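Local coordinates for ApRick protease (Rickettsia conorii, PDB 5C9B), which probably cleaves peptide bonds as a membrane-bound aspartic endopeptidase of the retropepsin kind, this chain being its C-terminal protease domain, at residues N28-K33 and Q51-D56; S41-T46 and K90-H95; I23-N28 and V83-E88. All blocks are in the same frame, centred on the assembly; numbering follows the deposited sequence.

The three contacts lie inside one retropepsin-like domain, their centres about 12 Å from one another, and all reach the same mixed sheet. Along the chain the segments run 23-28, 28-33, 41-46, 51-56, 83-88, 90-95, so contact 1 is nested within the loop closed by contact 3, while contact 2 crosses both. Contacts 1 and 3 share N28 and belong to neighbouring strands, 22-27 and 30-36; contacts 2 and 3 belong to the neighbouring strands 88-97 and 73-84. L53 touches both L45 and V27, and I92 packs on V83, so sequence-distant pieces close over a common apolar interior of the presumed protease domain.

Contact 1 of 3, residues N28-K33 and Q51-D56; sequences NNVKIK and QKLGFD
V30 and I32, on one strand of this retropepsin-like domain, pack against K52 and L53, where the short helix 47-52 ends. The tight part is aliphatic. CD2 of L53 lies obliquely across the fork of V30, 3.8 Å from CG1 and 3.9 Å from CG2, while I32 CD1 approaches the same methyl at 4.2 Å. One leucine branch thus fills the angle between two beta-branched residues, which suit an extended strand. I32 is buried: its CG1 stands beside the backbone N (chi1 -55°), which directs CD1 to the helix end, and the residue also packs on V27 of the adjoining strand.

Toward solvent the contact loosens and becomes lysine-rich. K52 runs past I32 in the opposite direction, its CD 4.1 Å from I32 CD1, so the methylene chain serves as an apolar lid. A bend at chi4 (-90°) turns NZ toward K31 O, but the 3.8 Å between them is too long for a hydrogen bond. K31 itself starts away from the helix and touches N24 and F26.

The chain leaves the helix through a Schellman motif at G54, whose positive phi of 86° is easily borne by glycine; its N donates to Q51 O at 2.9 Å.

Contact 2 of 3, residues S41-T46 and K90-H95; sequences SDIALT and KNIKGH
D42 and H95 are joined through their side chains: H95 ND1 donates to D42 OD2 at 2.5 Å, a short distance that should not be overread at this resolution. The oxygen lies close to the imidazole plane, whereas the nitrogen meets the carboxylate from 37° above its plane, the two flat groups being turned 23° apart. H95 reaches this place because its CG sits between the backbone N and the carbonyl carbon (chi1 62°), which folds the ring back over the adjoining strand. The negative charge of D42 would favour a proton on ND1; R64 makes a further long, weak ion pair with OD2. D42 OD1 is modelled close to K93 O, another acceptor, and its exact position is doubtful.

The main chains are then tied by three bonds: I43 N to K93 O, H95 N to I43 O at 2.9 Å and L45 N to H95 O at 3.0 Å. They make a parallel pairing in which each strand in turn gives and receives. S41 ends an Asp-Thr-Gly-Ala-Ser sequence, the aspartic protease signature, so this pairing places the chain directly after the probable active-site loop against strand 88-97. G94 CA passes 3.1 Å from I43 O, and the direction a side chain would take from it also leads against that oxygen, so a residue with none suits this place.

Farther out, A44 CA lies over one face of the H95 ring, 4.2 Å from its centroid, in a CH-pi contact compatible with the small alanine; Y66 stacks on the same ring. On the other side of the sheet I43 CD1 meets I92 CG2 at 3.5 Å, and L110 covers both isoleucines.

Contact 3 of 3, residues I23-N28 and V83-E88; sequences INAFVN and VVIGKE
A25 and I85 form the apolar centre where two antiparallel strands of the retropepsin-like sheet meet. The alanine methyl is small enough for the isoleucine to lie close: CB is 3.6 Å from I85 CG1 and 4.0 Å from CD1. With CG1 beside its own backbone N (chi1 -60°), I85 sends that longer branch to A25 and its CG2 toward I23 CG1, 4.4 Å away. V83 fits on the same face, its CG1 near A25 CB and its CG2 near V27 CG1, and beta-branched valines suit these extended positions. I23 also packs on M1 of the second subunit, and I85 on I11 and F114.

The opposite face is more open. There F26 and V84 sit side by side, CB to CB 4.2 Å, while the phenyl group leads away from strand 73-84.

These two residues form the hydrogen-bonded pair: F26 N donates to V84 O at 3.2 Å and V84 N to F26 O at 2.7 Å. Beyond it the chain bends at G86, whose backbone (phi 82°, psi -78°) makes a gamma turn closed by a weak bond from K87 N to I85 O, and E88 OE2 pairs with K90 NZ and S82 OG.

Contact 1 of 3, residues N28-K33 and Q51-D56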
loop_
_atom_site.group_PDB
_atom_site.type_symbol
_atom_site.label_atom_id
_atom_site.label_comp_id
_atom_site.label_asym_id
_atom_site.label_seq_id
_atom_site.Cartn_x
_atom_site.Cartn_y
_atom_site.Cartn_z
ATOM N N ASN B 28 19.416 4.346 19.195
ATOM C CA ASN B 28 19.339 4.227 20.631
ATOM C C ASN B 28 18.980 5.531 21.296
ATOM O O ASN B 28 19.533 5.912 22.329
ATOM C CB ASN B 28 20.634 3.706 21.141
ATOM C CG ASN B 28 20.964 2.396 20.531
ATOM O OD1 ASN B 28 20.107 1.787 19.879
ATOM N ND2 ASN B 28 22.211 1.946 20.697
ATOM N N ASN B 29 18.032 6.194 20.670
ATOM C CA ASN B 29 17.390 7.383 21.206
ATOM C C ASN B 29 18.230 8.623 21.144
ATOM O O ASN B 29 17.938 9.589 21.835
ATOM C CB ASN B 29 16.926 7.123 22.627
ATOM C CG ASN B 29 15.663 7.868 22.966
ATOM O OD1 ASN B 29 14.915 8.342 22.101
ATOM N ND2 ASN B 29 15.407 7.960 24.240
ATOM N N VAL B 30 19.288 8.618 20.340
ATOM C CA VAL B 30 19.994 9.867 20.092
ATOM C C VAL B 30 20.029 10.212 18.622
ATOM O O VAL B 30 20.176 9.340 17.777
ATOM C CB VAL B 30 21.377 9.965 20.825
ATOM C CG1 VAL B 30 21.624 8.804 21.728
ATOM C CG2 VAL B 30 22.528 10.179 19.907
ATOM N N LYS B 31 19.839 11.492 18.337
ATOM C CA LYS B 31 19.781 11.988 16.969
ATOM C C LYS B 31 21.179 11.878 16.407
ATOM O O LYS B 31 22.152 12.313 17.039
ATOM C CB LYS B 31 19.340 13.457 16.971
ATOM C CG LYS B 31 19.535 14.214 15.653
ATOM C CD LYS B 31 18.270 14.915 15.183
ATOM C CE LYS B 31 17.222 13.878 14.779
ATOM N NZ LYS B 31 16.127 14.429 13.927
ATOM N N ILE B 32 21.311 11.243 15.257
ATOM C CA ILE B 32 22.617 11.186 14.597
ATOM C C ILE B 32 22.387 11.652 13.191
ATOM O O ILE B 32 21.344 11.356 12.633
ATOM C CB ILE B 32 23.189 9.752 14.556
ATOM C CG1 ILE B 32 23.261 9.135 15.959
ATOM C CG2 ILE B 32 24.573 9.729 13.873
ATOM C CD1 ILE B 32 24.309 9.715 16.883
ATOM N N LYS B 33 23.361 12.345 12.593
ATOM C CA LYS B 33 23.235 12.836 11.209
ATOM C C LYS B 33 24.008 11.877 10.299
ATOM O O LYS B 33 25.136 11.505 10.592
ATOM C CB LYS B 33 23.818 14.242 11.096
ATOM C CG LYS B 33 23.080 15.371 11.803
ATOM C CD LYS B 33 23.920 16.652 11.722
ATOM C CE LYS B 33 23.134 17.910 11.342
ATOM N NZ LYS B 33 22.239 17.806 10.146
ATOM N N GLN B 51 30.864 7.592 20.743
ATOM C CA GLN B 51 30.839 8.034 22.138
ATOM C C GLN B 51 29.524 8.705 22.509
ATOM O O GLN B 51 29.054 8.589 23.608
ATOM C CB GLN B 51 31.934 9.017 22.401
ATOM C CG GLN B 51 33.305 8.392 22.404
ATOM C CD GLN B 51 34.357 9.419 22.757
ATOM O OE1 GLN B 51 34.751 9.576 23.924
ATOM N NE2 GLN B 51 34.778 10.164 21.756
ATOM N N LYS B 52 28.947 9.436 21.594
ATOM C CA LYS B 52 27.673 10.072 21.856
ATOM C C LYS B 52 26.672 8.961 22.195
ATOM O O LYS B 52 25.779 9.211 22.923
ATOM C CB LYS B 52 27.181 10.738 20.591
ATOM C CG LYS B 52 26.724 12.161 20.636
ATOM C CD LYS B 52 26.230 12.466 19.218
ATOM C CE LYS B 52 26.005 13.928 18.930
ATOM N NZ LYS B 52 24.586 14.258 19.281
ATOM N N LEU B 53 26.831 7.755 21.637
ATOM C CA LEU B 53 25.962 6.609 21.936
ATOM C C LEU B 53 26.406 5.766 23.123
ATOM O O LEU B 53 25.735 4.789 23.490
ATOM C CB LEU B 53 25.860 5.660 20.730
ATOM C CG LEU B 53 25.335 6.303 19.461
ATOM C CD1 LEU B 53 25.628 5.499 18.211
ATOM C CD2 LEU B 53 23.866 6.521 19.614
ATOM N N GLY B 54 27.534 6.120 23.708
ATOM C CA GLY B 54 28.061 5.416 24.873
ATOM C C GLY B 54 28.906 4.214 24.579
ATOM O O GLY B 54 29.038 3.354 25.435
ATOM N N PHE B 55 29.491 4.134 23.380
ATOM C CA PHE B 55 30.424 3.062 23.116
ATOM C C PHE B 55 31.652 3.473 23.889
ATOM O O PHE B 55 32.001 4.634 23.895
ATOM C CB PHE B 55 30.728 2.901 21.608
ATOM C CG PHE B 55 29.668 2.158 20.890
ATOM C CD1 PHE B 55 29.578 0.798 21.010
ATOM C CD2 PHE B 55 28.669 2.826 20.215
ATOM C CE1 PHE B 55 28.521 0.085 20.430
ATOM C CE2 PHE B 55 27.630 2.135 19.609
ATOM C CZ PHE B 55 27.557 0.754 19.698
ATOM N N ASP B 56 32.285 2.527 24.557
ATOM C CA ASP B 56 33.572 2.798 25.171
ATOM C C ASP B 56 34.599 2.540 24.095
ATOM O O ASP B 56 34.835 1.387 23.706
ATOM C CB ASP B 56 33.795 1.853 26.352
ATOM C CG ASP B 56 34.914 2.308 27.270
ATOM O OD1 ASP B 56 35.981 2.696 26.757
ATOM O OD2 ASP B 56 34.722 2.266 28.513
#

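Contact 2 of 3, residues S41-T46 and K90-H95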
loop_
_atom_site.group_PDB
_atom_site.type_symbol
_atom_site.label_atom_id
_atom_site.label_comp_id
_atom_site.label_asym_id
_atom_site.label_seq_id
_atom_site.Cartn_x
_atom_site.Cartn_y
_atom_site.Cartn_z
ATOM N N SER B 41 27.872 -0.946 2.650
ATOM C CA SER B 41 26.852 -1.854 3.058
ATOM C C SER B 41 26.352 -1.429 4.471
ATOM O O SER B 41 25.276 -0.889 4.637
ATOM C CB SER B 41 27.410 -3.280 3.043
ATOM O OG SER B 41 28.593 -3.365 3.858
ATOM N N ASP B 42 27.118 -1.842 5.452
ATOM C CA ASP B 42 27.092 -1.489 6.857
ATOM C C ASP B 42 27.011 0.019 7.198
ATOM O O ASP B 42 27.409 0.848 6.397
ATOM C CB ASP B 42 28.542 -1.814 7.189
ATOM C CG ASP B 42 28.709 -2.287 8.486
ATOM O OD1 ASP B 42 27.683 -2.733 9.048
ATOM O OD2 ASP B 42 29.877 -2.245 8.919
ATOM N N ILE B 43 26.595 0.379 8.401
ATOM C CA ILE B 43 26.744 1.774 8.890
ATOM C C ILE B 43 28.169 2.063 9.365
ATOM O O ILE B 43 28.740 1.263 10.059
ATOM C CB ILE B 43 25.813 2.040 10.077
ATOM C CG1 ILE B 43 24.413 2.283 9.562
ATOM C CG2 ILE B 43 26.262 3.228 10.885
ATOM C CD1 ILE B 43 23.363 2.480 10.631
ATOM N N ALA B 44 28.724 3.228 9.001
ATOM C CA ALA B 44 30.069 3.622 9.425
ATOM C C ALA B 44 29.953 4.787 10.336
ATOM O O ALA B 44 29.657 5.863 9.882
ATOM C CB ALA B 44 30.950 3.977 8.225
ATOM N N LEU B 45 30.118 4.563 11.638
ATOM C CA LEU B 45 30.012 5.649 12.633
ATOM C C LEU B 45 31.363 6.289 12.907
ATOM O O LEU B 45 32.381 5.609 12.938
ATOM C CB LEU B 45 29.546 5.109 13.955
ATOM C CG LEU B 45 28.154 4.658 14.200
ATOM C CD1 LEU B 45 28.132 4.121 15.612
ATOM C CD2 LEU B 45 27.194 5.810 14.060
ATOM N N THR B 46 31.375 7.600 13.092
ATOM C CA THR B 46 32.613 8.337 13.479
ATOM C C THR B 46 32.780 8.023 14.916
ATOM O O THR B 46 31.822 7.584 15.569
ATOM C CB THR B 46 32.451 9.861 13.370
ATOM O OG1 THR B 46 31.268 10.307 14.084
ATOM C CG2 THR B 46 32.291 10.244 11.922
ATOM N N LYS B 90 15.718 -2.907 14.164
ATOM C CA LYS B 90 16.400 -3.475 15.334
ATOM C C LYS B 90 17.708 -4.051 14.865
ATOM O O LYS B 90 17.796 -4.592 13.753
ATOM C CB LYS B 90 15.581 -4.608 15.933
ATOM C CG LYS B 90 14.813 -4.337 17.260
ATOM C CD LYS B 90 13.950 -3.106 17.321
ATOM C CE LYS B 90 13.165 -3.095 18.643
ATOM N NZ LYS B 90 13.886 -2.484 19.799
ATOM N N ASN B 91 18.728 -3.970 15.711
ATOM C CA ASN B 91 19.971 -4.726 15.486
ATOM C C ASN B 91 20.649 -4.533 14.134
ATOM O O ASN B 91 20.880 -5.472 13.388
ATOM C CB ASN B 91 19.728 -6.189 15.736
ATOM C CG ASN B 91 19.321 -6.446 17.166
ATOM O OD1 ASN B 91 19.684 -5.710 18.086
ATOM N ND2 ASN B 91 18.548 -7.478 17.356
ATOM N N ILE B 92 20.991 -3.275 13.912
ATOM C CA ILE B 92 21.622 -2.773 12.734
ATOM C C ILE B 92 23.149 -2.937 12.827
ATOM O O ILE B 92 23.778 -2.659 13.828
ATOM C CB ILE B 92 21.289 -1.293 12.577
ATOM C CG1 ILE B 92 19.766 -1.098 12.429
ATOM C CG2 ILE B 92 22.029 -0.719 11.398
ATOM C CD1 ILE B 92 19.148 -2.015 11.386
ATOM N N LYS B 93 23.719 -3.416 11.754
ATOM C CA LYS B 93 25.134 -3.652 11.712
ATOM C C LYS B 93 25.893 -2.392 11.432
ATOM O O LYS B 93 25.491 -1.545 10.610
ATOM C CB LYS B 93 25.459 -4.716 10.657
ATOM C CG LYS B 93 25.260 -6.126 11.219
ATOM C CD LYS B 93 23.818 -6.614 11.195
ATOM C CE LYS B 93 23.628 -7.811 12.120
ATOM N NZ LYS B 93 22.832 -8.869 11.437
ATOM N N GLY B 94 27.007 -2.249 12.132
ATOM C CA GLY B 94 27.867 -1.128 11.845
ATOM C C GLY B 94 29.287 -1.389 12.215
ATOM O O GLY B 94 29.647 -2.475 12.629
ATOM N N HIS B 95 30.101 -0.368 12.073
ATOM C CA HIS B 95 31.410 -0.422 12.615
ATOM C C HIS B 95 31.819 0.985 12.865
ATOM O O HIS B 95 31.220 1.889 12.244
ATOM C CB HIS B 95 32.340 -1.072 11.626
ATOM C CG HIS B 95 32.466 -0.317 10.357
ATOM N ND1 HIS B 95 31.564 -0.434 9.339
ATOM C CD2 HIS B 95 33.391 0.572 9.938
ATOM C CE1 HIS B 95 31.947 0.308 8.324
ATOM N NE2 HIS B 95 33.037 0.952 8.676
#

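Contact 3 of 3, residues I23-N28 and V83-E88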
loop_
_atom_site.group_PDB
_atom_site.type_symbol
_atom_site.label_atom_id
_atom_site.label_comp_id
_atom_site.label_asym_id
_atom_site.label_seq_id
_atom_site.Cartn_x
_atom_site.Cartn_y
_atom_site.Cartn_z
ATOM N N ILE B 23 20.436 12.462 5.924
ATOM C CA ILE B 23 19.229 12.092 6.696
ATOM C C ILE B 23 19.637 11.815 8.110
ATOM O O ILE B 23 20.740 11.312 8.360
ATOM C CB ILE B 23 18.491 10.859 6.097
ATOM C CG1 ILE B 23 17.154 10.551 6.819
ATOM C CG2 ILE B 23 19.359 9.622 6.090
ATOM C CD1 ILE B 23 15.954 11.451 6.455
ATOM N N ASN B 24 18.745 12.165 9.013
ATOM C CA ASN B 24 18.917 12.014 10.446
ATOM C C ASN B 24 18.178 10.819 10.955
ATOM O O ASN B 24 17.262 10.336 10.339
ATOM C CB ASN B 24 18.408 13.258 11.101
ATOM C CG ASN B 24 19.266 14.468 10.740
ATOM O OD1 ASN B 24 20.403 14.330 10.285
ATOM N ND2 ASN B 24 18.727 15.644 10.938
ATOM N N ALA B 25 18.644 10.263 12.034
ATOM C CA ALA B 25 17.989 9.117 12.584
ATOM C C ALA B 25 18.120 9.204 14.033
ATOM O O ALA B 25 19.005 9.907 14.531
ATOM C CB ALA B 25 18.683 7.854 12.139
ATOM N N PHE B 26 17.278 8.455 14.727
ATOM C CA PHE B 26 17.519 8.223 16.137
ATOM C C PHE B 26 18.073 6.840 16.285
ATOM O O PHE B 26 17.440 5.865 15.894
ATOM C CB PHE B 26 16.252 8.316 16.927
ATOM C CG PHE B 26 15.722 9.681 16.992
ATOM C CD1 PHE B 26 16.137 10.544 17.999
ATOM C CD2 PHE B 26 14.809 10.114 16.044
ATOM C CE1 PHE B 26 15.632 11.836 18.062
ATOM C CE2 PHE B 26 14.302 11.379 16.094
ATOM C CZ PHE B 26 14.719 12.246 17.097
ATOM N N VAL B 27 19.240 6.775 16.888
ATOM C CA VAL B 27 19.889 5.535 17.151
ATOM C C VAL B 27 19.967 5.411 18.646
ATOM O O VAL B 27 20.542 6.254 19.294
ATOM C CB VAL B 27 21.342 5.577 16.705
ATOM C CG1 VAL B 27 22.000 4.269 17.042
ATOM C CG2 VAL B 27 21.443 5.879 15.235
ATOM N N ASN B 28 19.416 4.346 19.195
ATOM C CA ASN B 28 19.339 4.227 20.631
ATOM C C ASN B 28 18.980 5.531 21.296
ATOM O O ASN B 28 19.533 5.912 22.329
ATOM C CB ASN B 28 20.634 3.706 21.141
ATOM C CG ASN B 28 20.964 2.396 20.531
ATOM O OD1 ASN B 28 20.107 1.787 19.879
ATOM N ND2 ASN B 28 22.211 1.946 20.697
ATOM N N VAL B 83 17.319 1.690 15.606
ATOM C CA VAL B 83 17.507 2.788 14.680
ATOM C C VAL B 83 16.165 3.191 14.113
ATOM O O VAL B 83 15.499 2.371 13.503
ATOM C CB VAL B 83 18.411 2.369 13.524
ATOM C CG1 VAL B 83 18.498 3.506 12.520
ATOM C CG2 VAL B 83 19.782 2.008 14.050
ATOM N N VAL B 84 15.768 4.443 14.307
ATOM C CA VAL B 84 14.451 4.894 13.885
ATOM C C VAL B 84 14.618 5.866 12.725
ATOM O O VAL B 84 15.267 6.886 12.848
ATOM C CB VAL B 84 13.680 5.567 15.020
ATOM C CG1 VAL B 84 12.353 6.103 14.497
ATOM C CG2 VAL B 84 13.470 4.581 16.170
ATOM N N ILE B 85 14.061 5.503 11.580
ATOM C CA ILE B 85 13.969 6.379 10.438
ATOM C C ILE B 85 12.569 6.076 9.850
ATOM O O ILE B 85 12.441 5.175 9.060
ATOM C CB ILE B 85 15.055 6.022 9.370
ATOM C CG1 ILE B 85 16.447 6.140 9.938
ATOM C CG2 ILE B 85 14.952 6.954 8.184
ATOM C CD1 ILE B 85 17.522 5.772 8.933
ATOM N N GLY B 86 11.534 6.813 10.220
ATOM C CA GLY B 86 10.163 6.428 9.880
ATOM C C GLY B 86 9.678 5.411 10.883
ATOM O O GLY B 86 8.962 5.780 11.766
ATOM N N LYS B 87 10.111 4.153 10.722
ATOM C CA LYS B 87 9.842 3.048 11.629
ATOM C C LYS B 87 11.119 2.717 12.403
ATOM O O LYS B 87 12.187 3.141 12.000
ATOM C CB LYS B 87 9.267 1.788 10.855
ATOM C CG LYS B 87 10.130 0.908 9.882
ATOM C CD LYS B 87 9.306 -0.260 9.201
ATOM C CE LYS B 87 9.923 -1.044 7.963
ATOM N NZ LYS B 87 9.239 -1.420 6.584
ATOM N N GLU B 88 11.004 1.956 13.495
ATOM C CA GLU B 88 12.151 1.365 14.168
ATOM C C GLU B 88 12.627 0.094 13.496
ATOM O O GLU B 88 11.833 -0.767 13.234
ATOM C CB GLU B 88 11.867 1.010 15.616
ATOM C CG GLU B 88 13.133 0.566 16.342
ATOM C CD GLU B 88 12.925 0.049 17.756
ATOM O OE1 GLU B 88 11.852 -0.539 18.015
ATOM O OE2 GLU B 88 13.856 0.185 18.604
#